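Local coordinates for protein fluvirucin B1 DH domain from module 1 (Actinomadura vulgaris, PDB 6OBV) that probably removes water from a beta-hydroxyacyl polyketide intermediate, as the dehydratase domain of the first module of the fluvirucin B1 synthase, at residues V97-T102 with T150-S155; W165-A170 with E205-V210. One frame throughout, in Å; residues are numbered along the deposited sequence.

Contact 1: V97-T102 with T150-S155; sequences VLEELT and TLTATS
Thr150 O receives two backbone N-H groups from consecutive residues. Glu100 N lies 3.2 Å from Thr150 O, in the carbonyl plane on a lone pair, while Glu99 N is nearer to Thr150 O, at 2.8 Å, but bent to 120° at the hydrogen and weak. Two residues of one strand facing a single residue of the other make a classic beta bulge, and Glu99, with helix-like backbone angles, is the extra residue. Thr150 N answers with a bond to Glu100 O. Beyond the bulge the antiparallel pairing resumes: Thr152 N to Val97 O is 2.8 Å, and Val97 N returns a bond to Thr152 O. Leu98 and Leu151 form the non-hydrogen-bonded pair, meeting through Leu98 CD1 and Leu151 CD2 at 3.9 Å; branched and apolar, they suit the face that looks onto helix 79-92, where Val87 packs on Leu98, as in the double-hotdog fold of these dehydratases, whose antiparallel strands wrap round a helix. On the other face, the beta-branched Val97 and Thr152 lie side by side, Val97 CG1 3.7 Å from Thr152 CG2. The bulge swings Glu99 toward the partner strand. With CG anti to the backbone N (chi1 169°), its extended chain runs beside Thr150, and OE2 comes 3.4 Å from Thr150 CG2. The same OE2 forms a salt bridge with Arg129, which also touches Thr150 and Thr152. The chemistry divides the work: backbone bonds fix the pairing, the leucines fill the side next to helix 79-92, and the bulge brings a carboxylate to an arginine that probably stabilises its negative charge.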
# COMPACT_ATOMS: atom_id res chain seq x y z
N VAL A 97 -6.65 10.56 17.91
CA VAL A 97 -7.08 10.01 19.19
C VAL A 97 -7.51 8.56 19.03
O VAL A 97 -8.38 8.24 18.21
CB VAL A 97 -8.22 10.86 19.79
CG1 VAL A 97 -8.77 10.22 21.07
CG2 VAL A 97 -7.72 12.28 20.05
N LEU A 98 -6.91 7.68 19.83
CA LEU A 98 -7.25 6.25 19.83
C LEU A 98 -8.42 6.03 20.78
O LEU A 98 -8.24 5.80 21.98
CB LEU A 98 -6.04 5.43 20.25
CG LEU A 98 -6.23 3.92 20.12
CD1 LEU A 98 -6.77 3.60 18.74
CD2 LEU A 98 -4.88 3.24 20.35
N GLU A 99 -9.64 6.11 20.24
CA GLU A 99 -10.82 5.99 21.08
C GLU A 99 -10.90 4.61 21.73
O GLU A 99 -11.26 4.48 22.91
CB GLU A 99 -12.06 6.27 20.23
CG GLU A 99 -13.40 5.94 20.86
CD GLU A 99 -14.55 6.26 19.91
OE1 GLU A 99 -14.86 7.46 19.74
OE2 GLU A 99 -15.14 5.33 19.33
N GLU A 100 -10.53 3.57 21.00
CA GLU A 100 -10.63 2.21 21.50
C GLU A 100 -9.65 1.35 20.70
O GLU A 100 -9.50 1.56 19.50
CB GLU A 100 -12.07 1.69 21.37
CG GLU A 100 -12.39 0.43 22.13
CD GLU A 100 -11.99 -0.82 21.36
OE1 GLU A 100 -11.62 -1.83 21.99
OE2 GLU A 100 -12.05 -0.76 20.10
N LEU A 101 -8.96 0.43 21.38
CA LEU A 101 -8.21 -0.61 20.67
C LEU A 101 -8.24 -1.90 21.50
O LEU A 101 -7.96 -1.87 22.70
CB LEU A 101 -6.76 -0.17 20.42
CG LEU A 101 -5.83 -1.00 19.53
CD1 LEU A 101 -6.05 -0.68 18.05
CD2 LEU A 101 -4.38 -0.71 19.87
N THR A 102 -8.63 -3.01 20.87
CA THR A 102 -8.59 -4.32 21.51
C THR A 102 -7.47 -5.13 20.87
O THR A 102 -7.35 -5.15 19.64
CB THR A 102 -9.92 -5.07 21.38
OG1 THR A 102 -10.99 -4.25 21.84
CG2 THR A 102 -9.91 -6.34 22.22
N THR A 150 -10.83 1.99 17.01
CA THR A 150 -11.46 3.18 16.46
C THR A 150 -10.64 4.42 16.79
O THR A 150 -10.25 4.63 17.95
CB THR A 150 -12.88 3.33 16.99
OG1 THR A 150 -13.67 2.23 16.54
CG2 THR A 150 -13.50 4.62 16.49
N LEU A 151 -10.38 5.22 15.77
CA LEU A 151 -9.76 6.53 15.90
C LEU A 151 -10.83 7.61 15.79
O LEU A 151 -11.82 7.45 15.07
CB LEU A 151 -8.71 6.73 14.82
CG LEU A 151 -7.55 5.73 14.86
CD1 LEU A 151 -6.94 5.49 13.46
CD2 LEU A 151 -6.50 6.21 15.87
N THR A 152 -10.62 8.70 16.52
CA THR A 152 -11.49 9.87 16.48
C THR A 152 -10.62 11.11 16.46
O THR A 152 -9.41 11.05 16.73
CB THR A 152 -12.49 9.90 17.66
OG1 THR A 152 -13.38 11.01 17.52
CG2 THR A 152 -11.78 10.02 19.00
N ALA A 153 -11.21 12.25 16.11
CA ALA A 153 -10.52 13.52 16.27
C ALA A 153 -10.86 14.19 17.59
O ALA A 153 -10.18 15.16 17.97
CB ALA A 153 -10.86 14.46 15.11
N THR A 154 -11.88 13.70 18.30
CA THR A 154 -12.30 14.30 19.56
C THR A 154 -11.20 14.15 20.61
O THR A 154 -10.79 13.03 20.94
CB THR A 154 -13.59 13.65 20.05
OG1 THR A 154 -14.43 13.33 18.93
CG2 THR A 154 -14.34 14.61 20.96
N SER A 155 -10.74 15.27 21.14
CA SER A 155 -9.76 15.29 22.22
C SER A 155 -10.46 15.51 23.55
O SER A 155 -11.49 16.18 23.64
CB SER A 155 -8.72 16.39 22.00
OG SER A 155 -8.37 16.49 20.63

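Contact 2: W165-A170 with E205-V210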
# COMPACT_ATOMS: atom_id res chain seq x y z
N TRP A 165 6.03 17.10 42.79
CA TRP A 165 6.41 15.77 42.33
C TRP A 165 7.47 15.20 43.26
O TRP A 165 8.57 15.78 43.37
CB TRP A 165 6.91 15.76 40.89
CG TRP A 165 7.07 14.34 40.43
CD1 TRP A 165 8.23 13.63 40.34
CD2 TRP A 165 6.02 13.45 40.03
NE1 TRP A 165 7.98 12.35 39.89
CE2 TRP A 165 6.63 12.21 39.70
CE3 TRP A 165 4.64 13.57 39.92
CZ2 TRP A 165 5.89 11.11 39.26
CZ3 TRP A 165 3.91 12.48 39.49
CH2 TRP A 165 4.53 11.27 39.16
N PRO A 166 7.20 14.08 43.95
CA PRO A 166 5.92 13.35 43.81
C PRO A 166 4.81 14.01 44.63
O PRO A 166 5.11 14.83 45.50
CB PRO A 166 6.26 11.96 44.34
CG PRO A 166 7.33 12.24 45.40
CD PRO A 166 8.11 13.44 44.92
N PRO A 167 3.55 13.69 44.33
CA PRO A 167 2.43 14.36 45.02
C PRO A 167 2.52 14.21 46.53
O PRO A 167 3.12 13.26 47.04
CB PRO A 167 1.20 13.65 44.46
CG PRO A 167 1.62 13.25 43.10
CD PRO A 167 3.08 12.88 43.20
N ALA A 168 1.90 15.14 47.23
CA ALA A 168 1.86 15.07 48.69
C ALA A 168 1.15 13.79 49.12
O ALA A 168 0.26 13.27 48.43
CB ALA A 168 1.16 16.29 49.28
N GLY A 169 1.58 13.25 50.26
CA GLY A 169 1.04 12.01 50.76
C GLY A 169 1.55 10.74 50.11
O GLY A 169 1.16 9.65 50.53
N ALA A 170 2.42 10.83 49.10
CA ALA A 170 2.92 9.65 48.41
C ALA A 170 4.14 9.09 49.13
O ALA A 170 5.07 9.83 49.48
CB ALA A 170 3.28 9.96 46.96
N GLU A 205 -3.45 4.69 44.45
CA GLU A 205 -2.78 5.30 43.30
C GLU A 205 -1.28 5.05 43.37
O GLU A 205 -0.69 4.98 44.45
CB GLU A 205 -3.03 6.81 43.25
CG GLU A 205 -4.49 7.19 43.36
CD GLU A 205 -4.71 8.68 43.55
OE1 GLU A 205 -3.80 9.38 44.04
OE2 GLU A 205 -5.81 9.16 43.21
N VAL A 206 -0.66 4.97 42.20
CA VAL A 206 0.78 4.79 42.06
C VAL A 206 1.35 5.93 41.23
O VAL A 206 0.74 6.35 40.24
CB VAL A 206 1.14 3.44 41.42
CG1 VAL A 206 2.65 3.20 41.46
CG2 VAL A 206 0.42 2.32 42.11
N PHE A 207 2.53 6.38 41.61
CA PHE A 207 3.30 7.34 40.85
C PHE A 207 4.64 6.71 40.51
O PHE A 207 5.23 6.00 41.34
CB PHE A 207 3.49 8.61 41.66
CG PHE A 207 2.21 9.23 42.09
CD1 PHE A 207 1.52 10.09 41.23
CD2 PHE A 207 1.68 8.98 43.34
CE1 PHE A 207 0.31 10.67 41.61
CE2 PHE A 207 0.47 9.56 43.74
CZ PHE A 207 -0.21 10.41 42.87
N ALA A 208 5.13 6.95 39.30
CA ALA A 208 6.33 6.29 38.83
C ALA A 208 7.16 7.26 38.01
O ALA A 208 6.64 8.21 37.42
CB ALA A 208 6.01 5.05 37.98
N GLU A 209 8.46 7.02 37.99
CA GLU A 209 9.35 7.61 37.00
C GLU A 209 9.98 6.47 36.23
O GLU A 209 10.44 5.49 36.83
CB GLU A 209 10.41 8.48 37.65
CG GLU A 209 9.83 9.64 38.42
CD GLU A 209 10.90 10.54 39.02
OE1 GLU A 209 12.10 10.17 38.97
OE2 GLU A 209 10.55 11.63 39.53
N VAL A 210 9.97 6.59 34.90
CA VAL A 210 10.37 5.54 33.98
C VAL A 210 11.30 6.15 32.93
O VAL A 210 11.01 7.23 32.40
CB VAL A 210 9.14 4.91 33.29
CG1 VAL A 210 9.56 3.71 32.48
CG2 VAL A 210 8.10 4.54 34.32
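Pro167 points CG onto one face of the Phe207 ring, toward its rim and 3.5 Å from the ring centroid, a CH-pi contact. Rigid and apolar, proline offers ring C-H groups to the pi cloud. With CG anti to the backbone N (chi1 -171°), Trp165 carries its indole across to Phe207 and Glu209: Trp165 CH2 is 3.8 Å from Phe207 CB, and the ring planes stand at 87°. At the other end, Trp165 NE1 donates to Glu209 OE2 at 2.7 Å. The bond is bent, 135° at the hydrogen, and uses the anti lone pair, with ring and carboxylate nearly coplanar. Ala170 CB adds a lighter contact, 4.1 Å from Phe207 CD2. In the second shell, Arg198 forms a salt bridge with Glu209 OE1, so that each carboxylate oxygen has a partner, and Arg266 makes a cation-pi contact with Trp165. A cis peptide before Pro166 bends the loop, and a type II turn from Pro167 to Ala170, with Gly169 at positive phi, reverses it. In what is probably the second hotdog, the loop packs against strand 205-211, whose neighbours 196-202 and 264-271 contribute Trp200, edge-to-face with Trp165, and His268, stacked on Phe207; Val210 touches Leu229 and Ala232 of helix 227-232.

Overall arrangement
The two contacts follow one another along the chain, their centres 28 Å apart and their nearest atoms about 19 Å apart, without touching. Both involve strands of the extended antiparallel framework, but at different places: contact 1 pairs strands 97-103 and 144-152, whereas contact 2 lays a loop over strand 205-211. Each is partly buried, with contact 1 nearer the centre of the chain, about 14 Å from it against about 21 Å. Contact 1 is built chiefly from main-chain bonds between adjacent strands, contact 2 from aromatic and proline packing plus one side-chain bond. In both, a partly exposed glutamate pairs with an arginine outside the two segments.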